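Local coordinates for agmatinase (Burkholderia thailandensis, PDB 4DZ4), which probably hydrolyses agmatine to putrescine and urea at a site that holds two manganese ions in each subunit, at residues Leu33-Arg37 with Ala309-Leu313; Ala72-Ser77 with Ala302-Ala306; Ala130-Thr134 with Leu312-Trp316. One frame throughout, in Å; residues are numbered along the deposited sequence.

Contact 1: residues Leu33-Arg37 with Ala309-Leu313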
loop_
_atom_site.group_PDB
_atom_site.type_symbol
_atom_site.label_atom_id
_atom_site.label_comp_id
_atom_site.label_asym_id
_atom_site.label_seq_id
_atom_site.Cartn_x
_atom_site.Cartn_y
_atom_site.Cartn_z
ATOM N N LEU B 33 -12.998 -16.887 11.268
ATOM C CA LEU B 33 -12.687 -15.552 11.789
ATOM C C LEU B 33 -13.915 -14.845 12.407
ATOM O O LEU B 33 -14.277 -13.733 12.003
ATOM C CB LEU B 33 -12.095 -14.678 10.657
ATOM C CG LEU B 33 -10.810 -15.195 9.989
ATOM C CD1 LEU B 33 -10.480 -14.399 8.718
ATOM C CD2 LEU B 33 -9.617 -15.207 10.963
ATOM N N SER B 34 -14.539 -15.459 13.415
ATOM C CA SER B 34 -15.531 -14.719 14.219
ATOM C C SER B 34 -14.785 -13.853 15.237
ATOM O O SER B 34 -13.574 -14.010 15.423
ATOM C CB SER B 34 -16.440 -15.696 14.962
ATOM O OG SER B 34 -15.620 -16.444 15.848
ATOM N N PHE B 35 -15.480 -12.922 15.881
ATOM C CA PHE B 35 -14.787 -12.051 16.803
ATOM C C PHE B 35 -14.227 -12.826 17.995
ATOM O O PHE B 35 -14.965 -13.478 18.717
ATOM C CB PHE B 35 -15.648 -10.884 17.313
ATOM C CG PHE B 35 -14.869 -9.966 18.206
ATOM C CD1 PHE B 35 -13.993 -9.017 17.648
ATOM C CD2 PHE B 35 -14.925 -10.114 19.598
ATOM C CE1 PHE B 35 -13.221 -8.214 18.483
ATOM C CE2 PHE B 35 -14.164 -9.311 20.437
ATOM C CZ PHE B 35 -13.301 -8.361 19.881
ATOM N N MET B 36 -12.916 -12.742 18.187
ATOM C CA MET B 36 -12.202 -13.499 19.233
ATOM C C MET B 36 -12.595 -14.974 19.224
ATOM O O MET B 36 -12.639 -15.640 20.274
ATOM C CB MET B 36 -12.357 -12.844 20.635
ATOM C CG MET B 36 -11.433 -11.643 20.776
ATOM S SD MET B 36 -11.545 -10.859 22.373
ATOM C CE MET B 36 -10.491 -11.957 23.330
ATOM N N ARG B 37 -12.852 -15.490 18.022
ATOM C CA ARG B 37 -13.185 -16.918 17.802
ATOM C C ARG B 37 -14.444 -17.410 18.493
ATOM O O ARG B 37 -14.619 -18.617 18.622
ATOM C CB ARG B 37 -12.023 -17.863 18.200
ATOM C CG ARG B 37 -10.644 -17.421 17.710
ATOM C CD ARG B 37 -10.555 -17.410 16.192
ATOM N NE ARG B 37 -9.135 -17.332 15.834
ATOM C CZ ARG B 37 -8.643 -17.596 14.629
ATOM N NH1 ARG B 37 -9.452 -17.905 13.624
ATOM N NH2 ARG B 37 -7.327 -17.556 14.437
ATOM N N ALA B 309 -12.584 -3.615 22.159
ATOM C CA ALA B 309 -13.712 -4.545 22.272
ATOM C C ALA B 309 -13.367 -5.639 23.279
ATOM O O ALA B 309 -14.214 -6.028 24.091
ATOM C CB ALA B 309 -14.038 -5.152 20.898
ATOM N N CYS B 310 -12.114 -6.085 23.269
ATOM C CA CYS B 310 -11.691 -7.153 24.167
ATOM C C CYS B 310 -11.760 -6.649 25.617
ATOM O O CYS B 310 -12.306 -7.322 26.506
ATOM C CB CYS B 310 -10.273 -7.628 23.810
ATOM S SG CYS B 310 -9.556 -8.784 25.021
ATOM N N ASP B 311 -11.264 -5.447 25.838
ATOM C CA ASP B 311 -11.337 -4.868 27.182
ATOM C C ASP B 311 -12.759 -4.634 27.671
ATOM O O ASP B 311 -13.025 -4.826 28.859
ATOM C CB ASP B 311 -10.458 -3.620 27.270
ATOM C CG ASP B 311 -8.964 -3.980 27.292
ATOM O OD1 ASP B 311 -8.613 -5.048 27.836
ATOM O OD2 ASP B 311 -8.133 -3.193 26.778
ATOM N N LEU B 312 -13.670 -4.255 26.771
ATOM C CA LEU B 312 -15.095 -4.166 27.118
ATOM C C LEU B 312 -15.646 -5.525 27.580
ATOM O O LEU B 312 -16.353 -5.600 28.600
ATOM C CB LEU B 312 -15.923 -3.582 25.946
ATOM C CG LEU B 312 -15.591 -2.102 25.659
ATOM C CD1 LEU B 312 -16.119 -1.693 24.297
ATOM C CD2 LEU B 312 -16.179 -1.205 26.757
ATOM N N LEU B 313 -15.327 -6.599 26.849
ATOM C CA LEU B 313 -15.709 -7.950 27.312
ATOM C C LEU B 313 -15.166 -8.246 28.716
ATOM O O LEU B 313 -15.861 -8.822 29.534
ATOM C CB LEU B 313 -15.250 -9.059 26.357
ATOM C CG LEU B 313 -15.907 -8.932 24.970
ATOM C CD1 LEU B 313 -15.387 -10.011 24.027
ATOM C CD2 LEU B 313 -17.410 -9.065 25.111
#
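The Phe35 ring meets the helix with its outer rim: CD1 of Leu313 sits at the edge in the ring plane, 3.9 Å from CE2, and the backbone N of Cys310 also lies near that plane, beside CZ. The methyl of Ala309 comes in obliquely, with Ala309 CB 3.4 Å from Phe35 CZ, the closest approach between the two segments. One helix supplies all three neighbours. It is the long C-terminal helix 300-323 of the alpha/beta arginase fold, which lies against the central parallel sheet, and residues 33-37, in the loop leading to the edge strand 39-40, pack onto it. That loop turns sharply here: Arg37 N bonds back to Ser34 O at 3.1 Å, closing a beta turn close to type II that has Phe35 and Met36 at its two corners, and both corner side chains start out toward the helix. Phe35 reaches it because CG stands anti to the backbone N (chi1 -177°), which brings the ring up to the helix. Its side chain and that of Leu313 slide past each other in opposite directions. Phe35 N is hydrogen-bonded to Asp100 OD2, which ties the turn to strand 98-103 as well. On the helix, the carboxylate of neighbouring Asp311 is engaged by Arg276 and by the indole N-H of Trp88. All the residues that touch are buried, and the interface itself is apolar. Met36 fills the place beside the ring with an extended chain that bends only at its end (chi3 81°), bringing the sulfur SD to 3.8 Å from CB of Cys310. The bend also sets the terminal methyl against the thiol, with Met36 CE 3.7 Å from Cys310 SG.

Contact 2: residues Ala72-Ser77 with Ala302-Ala306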
loop_
_atom_site.group_PDB
_atom_site.type_symbol
_atom_site.label_atom_id
_atom_site.label_comp_id
_atom_site.label_asym_id
_atom_site.label_seq_id
_atom_site.Cartn_x
_atom_site.Cartn_y
_atom_site.Cartn_z
ATOM N N ALA B 72 -13.134 -6.355 9.372
ATOM C CA ALA B 72 -11.745 -5.980 9.666
ATOM C C ALA B 72 -11.442 -6.191 11.145
ATOM O O ALA B 72 -10.362 -6.675 11.500
ATOM C CB ALA B 72 -11.474 -4.530 9.261
ATOM N N VAL B 73 -12.375 -5.810 12.004
ATOM C CA VAL B 73 -12.173 -5.966 13.444
ATOM C C VAL B 73 -12.148 -7.465 13.830
ATOM O O VAL B 73 -11.305 -7.877 14.627
ATOM C CB VAL B 73 -13.227 -5.184 14.251
ATOM C CG1 VAL B 73 -13.044 -5.438 15.761
ATOM C CG2 VAL B 73 -13.074 -3.689 13.945
ATOM N N ARG B 74 -13.042 -8.270 13.248
ATOM C CA ARG B 74 -12.965 -9.713 13.445
ATOM C C ARG B 74 -11.598 -10.298 13.072
ATOM O O ARG B 74 -10.998 -11.032 13.865
ATOM C CB ARG B 74 -14.084 -10.443 12.689
ATOM C CG ARG B 74 -15.448 -10.183 13.289
ATOM C CD ARG B 74 -16.493 -10.878 12.446
ATOM N NE ARG B 74 -17.851 -10.750 13.021
ATOM C CZ ARG B 74 -18.861 -10.010 12.542
ATOM N NH1 ARG B 74 -18.769 -9.307 11.397
ATOM N NH2 ARG B 74 -20.021 -10.036 13.184
ATOM N N ALA B 75 -11.106 -9.973 11.870
ATOM C CA ALA B 75 -9.805 -10.469 11.427
ATOM C C ALA B 75 -8.682 -10.009 12.360
ATOM O O ALA B 75 -7.731 -10.752 12.593
ATOM C CB ALA B 75 -9.512 -10.040 9.985
ATOM N N ALA B 76 -8.783 -8.785 12.879
ATOM C CA ALA B 76 -7.751 -8.232 13.738
ATOM C C ALA B 76 -7.770 -8.779 15.159
ATOM O O ALA B 76 -6.886 -8.438 15.957
ATOM C CB ALA B 76 -7.893 -6.713 13.783
ATOM N N SER B 77 -8.795 -9.555 15.493
ATOM C CA SER B 77 -8.958 -10.046 16.866
ATOM C C SER B 77 -8.262 -11.409 17.108
ATOM O O SER B 77 -8.301 -11.921 18.222
ATOM C CB SER B 77 -10.453 -10.134 17.226
ATOM O OG SER B 77 -11.066 -11.238 16.544
ATOM N N ALA B 302 -7.685 -1.623 12.996
ATOM C CA ALA B 302 -8.562 -2.725 13.379
ATOM C C ALA B 302 -8.056 -3.449 14.638
ATOM O O ALA B 302 -8.884 -3.881 15.461
ATOM C CB ALA B 302 -8.745 -3.691 12.208
ATOM N N ILE B 303 -6.726 -3.581 14.768
ATOM C CA ILE B 303 -6.125 -4.210 15.939
ATOM C C ILE B 303 -6.463 -3.367 17.179
ATOM O O ILE B 303 -6.936 -3.912 18.192
ATOM C CB ILE B 303 -4.596 -4.379 15.763
ATOM C CG1 ILE B 303 -4.318 -5.528 14.770
ATOM C CG2 ILE B 303 -3.963 -4.682 17.132
ATOM C CD1 ILE B 303 -2.899 -5.546 14.251
ATOM N N ALA B 304 -6.288 -2.052 17.079
ATOM C CA ALA B 304 -6.622 -1.210 18.224
ATOM C C ALA B 304 -8.121 -1.339 18.587
ATOM O O ALA B 304 -8.465 -1.428 19.769
ATOM C CB ALA B 304 -6.220 0.239 17.983
ATOM N N ALA B 305 -8.996 -1.330 17.582
ATOM C CA ALA B 305 -10.452 -1.482 17.787
ATOM C C ALA B 305 -10.771 -2.813 18.471
ATOM O O ALA B 305 -11.605 -2.858 19.400
ATOM C CB ALA B 305 -11.175 -1.412 16.446
ATOM N N ALA B 306 -10.113 -3.889 18.007
ATOM C CA ALA B 306 -10.298 -5.231 18.611
ATOM C C ALA B 306 -9.862 -5.244 20.089
ATOM O O ALA B 306 -10.547 -5.853 20.922
ATOM C CB ALA B 306 -9.575 -6.310 17.812
#
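Val73 points its two branches at successive residues of helix 300-323. From CB, which stands to one side of the interface, Val73 CG1 runs anti to the backbone N (chi1 176°) and lies against the backbone of Ala306, 4.0 Å from Ala306 CA. The other branch stands beside the valine's own N and touches the methyl of Ala305: Val73 CG2 lies 3.9 Å from Ala305 CB. One helical turn on, Ala76 directs its methyl toward the partner helix. CB of Ala76 comes 3.5 Å from CB of Ala302 and also rests on the carbonyl group of that residue, while CG1 of Ile303 flanks it. The methyl of Ala302 is in turn shared, since it also meets the carbonyl O of Ala72 at 3.5 Å. With methyls filling most of the interface, the axes of helices 72-76 and 302-306 approach to 7.9 Å while crossing steeply at -78°. Ser77 follows: its CB packs on CB of Ala306, and its OG turns back to Arg74 O at 2.7 Å, where Ser77 N also bonds. The same hydroxyl is bonded by Met36 N, joining this residue to the turn at 33-37. Arg74, on the far side, makes salt bridges with Asp100 and Asp103. This is plain, close helix-helix packing built on alanines, tying helix 69-76 to the start of the C-terminal helix within the alpha/beta fold of the arginase family.

Contact 3: residues Ala130-Thr134 with Leu312-Trp316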
loop_
_atom_site.group_PDB
_atom_site.type_symbol
_atom_site.label_atom_id
_atom_site.label_comp_id
_atom_site.label_asym_id
_atom_site.label_seq_id
_atom_site.Cartn_x
_atom_site.Cartn_y
_atom_site.Cartn_z
ATOM N N ALA B 130 -28.923 -10.539 27.061
ATOM C CA ALA B 130 -27.500 -10.335 26.726
ATOM C C ALA B 130 -27.206 -8.839 26.572
ATOM O O ALA B 130 -28.094 -8.066 26.228
ATOM C CB ALA B 130 -27.142 -11.076 25.433
ATOM N N ARG B 131 -25.968 -8.437 26.848
ATOM C CA ARG B 131 -25.489 -7.094 26.518
ATOM C C ARG B 131 -25.087 -7.116 25.050
ATOM O O ARG B 131 -24.713 -8.175 24.529
ATOM C CB ARG B 131 -24.225 -6.745 27.298
ATOM C CG ARG B 131 -24.294 -6.897 28.807
ATOM C CD ARG B 131 -25.185 -5.860 29.441
ATOM N NE ARG B 131 -24.994 -5.912 30.890
ATOM C CZ ARG B 131 -25.694 -5.211 31.770
ATOM N NH1 ARG B 131 -26.670 -4.404 31.367
ATOM N NH2 ARG B 131 -25.413 -5.328 33.055
ATOM N N MET B 132 -25.101 -5.948 24.417
ATOM C CA MET B 132 -24.643 -5.806 23.027
ATOM C C MET B 132 -23.286 -5.128 22.968
ATOM O O MET B 132 -23.095 -4.069 23.556
ATOM C CB MET B 132 -25.628 -5.006 22.170
ATOM C CG MET B 132 -26.931 -5.737 21.927
ATOM S SD MET B 132 -28.020 -4.778 20.850
ATOM C CE MET B 132 -27.165 -4.834 19.266
ATOM N N LEU B 133 -22.348 -5.776 22.286
ATOM C CA LEU B 133 -21.092 -5.130 21.878
ATOM C C LEU B 133 -21.107 -5.077 20.343
ATOM O O LEU B 133 -20.969 -6.108 19.673
ATOM C CB LEU B 133 -19.918 -5.980 22.387
ATOM C CG LEU B 133 -18.521 -5.453 22.058
ATOM C CD1 LEU B 133 -18.388 -3.994 22.394
ATOM C CD2 LEU B 133 -17.434 -6.281 22.765
ATOM N N THR B 134 -21.319 -3.890 19.788
ATOM C CA THR B 134 -21.583 -3.788 18.358
ATOM C C THR B 134 -20.377 -3.189 17.623
ATOM O O THR B 134 -19.768 -2.245 18.102
ATOM C CB THR B 134 -22.861 -2.971 18.116
ATOM O OG1 THR B 134 -23.935 -3.543 18.889
ATOM C CG2 THR B 134 -23.283 -3.021 16.629
ATOM N N LEU B 312 -13.670 -4.255 26.771
ATOM C CA LEU B 312 -15.095 -4.166 27.118
ATOM C C LEU B 312 -15.646 -5.525 27.580
ATOM O O LEU B 312 -16.353 -5.600 28.600
ATOM C CB LEU B 312 -15.923 -3.582 25.946
ATOM C CG LEU B 312 -15.591 -2.102 25.659
ATOM C CD1 LEU B 312 -16.119 -1.693 24.297
ATOM C CD2 LEU B 312 -16.179 -1.205 26.757
ATOM N N LEU B 313 -15.327 -6.599 26.849
ATOM C CA LEU B 313 -15.709 -7.950 27.312
ATOM C C LEU B 313 -15.166 -8.246 28.716
ATOM O O LEU B 313 -15.861 -8.822 29.534
ATOM C CB LEU B 313 -15.250 -9.059 26.357
ATOM C CG LEU B 313 -15.907 -8.932 24.970
ATOM C CD1 LEU B 313 -15.387 -10.011 24.027
ATOM C CD2 LEU B 313 -17.410 -9.065 25.111
ATOM N N CYS B 314 -13.923 -7.868 28.967
ATOM C CA CYS B 314 -13.307 -8.181 30.244
ATOM C C CYS B 314 -13.982 -7.416 31.369
ATOM O O CYS B 314 -14.138 -7.958 32.461
ATOM C CB CYS B 314 -11.796 -7.911 30.170
ATOM S SG CYS B 314 -10.908 -9.112 29.154
ATOM N N LEU B 315 -14.395 -6.174 31.094
ATOM C CA LEU B 315 -15.153 -5.383 32.073
ATOM C C LEU B 315 -16.439 -6.113 32.439
ATOM O O LEU B 315 -16.763 -6.240 33.626
ATOM C CB LEU B 315 -15.471 -3.986 31.572
ATOM C CG LEU B 315 -14.266 -3.028 31.471
ATOM C CD1 LEU B 315 -14.682 -1.765 30.731
ATOM C CD2 LEU B 315 -13.760 -2.682 32.862
ATOM N N TRP B 316 -17.149 -6.615 31.426
ATOM C CA TRP B 316 -18.344 -7.415 31.711
ATOM C C TRP B 316 -18.075 -8.704 32.464
ATOM O O TRP B 316 -18.879 -9.085 33.327
ATOM C CB TRP B 316 -19.158 -7.657 30.441
ATOM C CG TRP B 316 -19.977 -6.460 30.008
ATOM C CD1 TRP B 316 -20.831 -5.662 30.782
ATOM C CD2 TRP B 316 -20.075 -5.908 28.642
ATOM N NE1 TRP B 316 -21.415 -4.672 30.013
ATOM C CE2 TRP B 316 -21.013 -4.769 28.721
ATOM C CE3 TRP B 316 -19.498 -6.228 27.419
ATOM C CZ2 TRP B 316 -21.333 -3.991 27.600
ATOM C CZ3 TRP B 316 -19.830 -5.439 26.296
ATOM C CH2 TRP B 316 -20.755 -4.369 26.387
#
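Strand 131-134 and helix 312-316 run nearly antiparallel, at 168°, their axes approaching to 10.6 Å, and Leu133 and Trp316 carry most of the packing between them. This is a helix lying on a sheet in the layered alpha/beta arginase fold: Arg131 and Leu133 point toward helix 300-323, whereas Met132 points away, to helix 114-126 on the other side. The strand itself is interior, bonded through its backbone to strands 49-54 and 282-289. Arg131 lays its aliphatic part over one face of the Trp316 indole. Arg131 CG makes a CH-pi contact there, 4.0 Å from the centroid of the Trp316 five-membered ring and 17° off its normal. A bend at chi2 keeps NE close to Trp316 NE1 as well, and the guanidinium plane is turned 19° from that of the indole. At the indole's edge, near its plane, Leu133 CB touches Trp316 CZ3 at 3.9 Å. Trp316 CH2 comes obliquely to 3.7 Å from Met132 O. The indole N-H is used elsewhere, bonding Leu283 O on the adjacent strand, which would fix the rotation of the ring. Leu133 forks between two leucines: CD1 meets CD1 of Leu312 at 3.8 Å, while its side chain crosses that of Leu313 at about a right angle, with Leu133 CD2 3.6 Å from Leu313 CD2.

Following the chain from the N terminus, the loop at 33-37 comes first, and contact 1 brings it to 309-313, some 270 residues on. Helix 69-76 follows, and contact 2 pairs its end with 302-306, so this closure falls wholly within the span of contact 1. Strand 131-136 comes third. Contact 3 joins it to 312-316, which overlaps the helical end of contact 1, and its closure crosses that of contact 2. All three finish on helix 300-323, which thereby gathers an N-terminal loop, a short helix and an interior strand of the sheet. Contacts 2 and 3 do not touch, whereas contact 1 borders both.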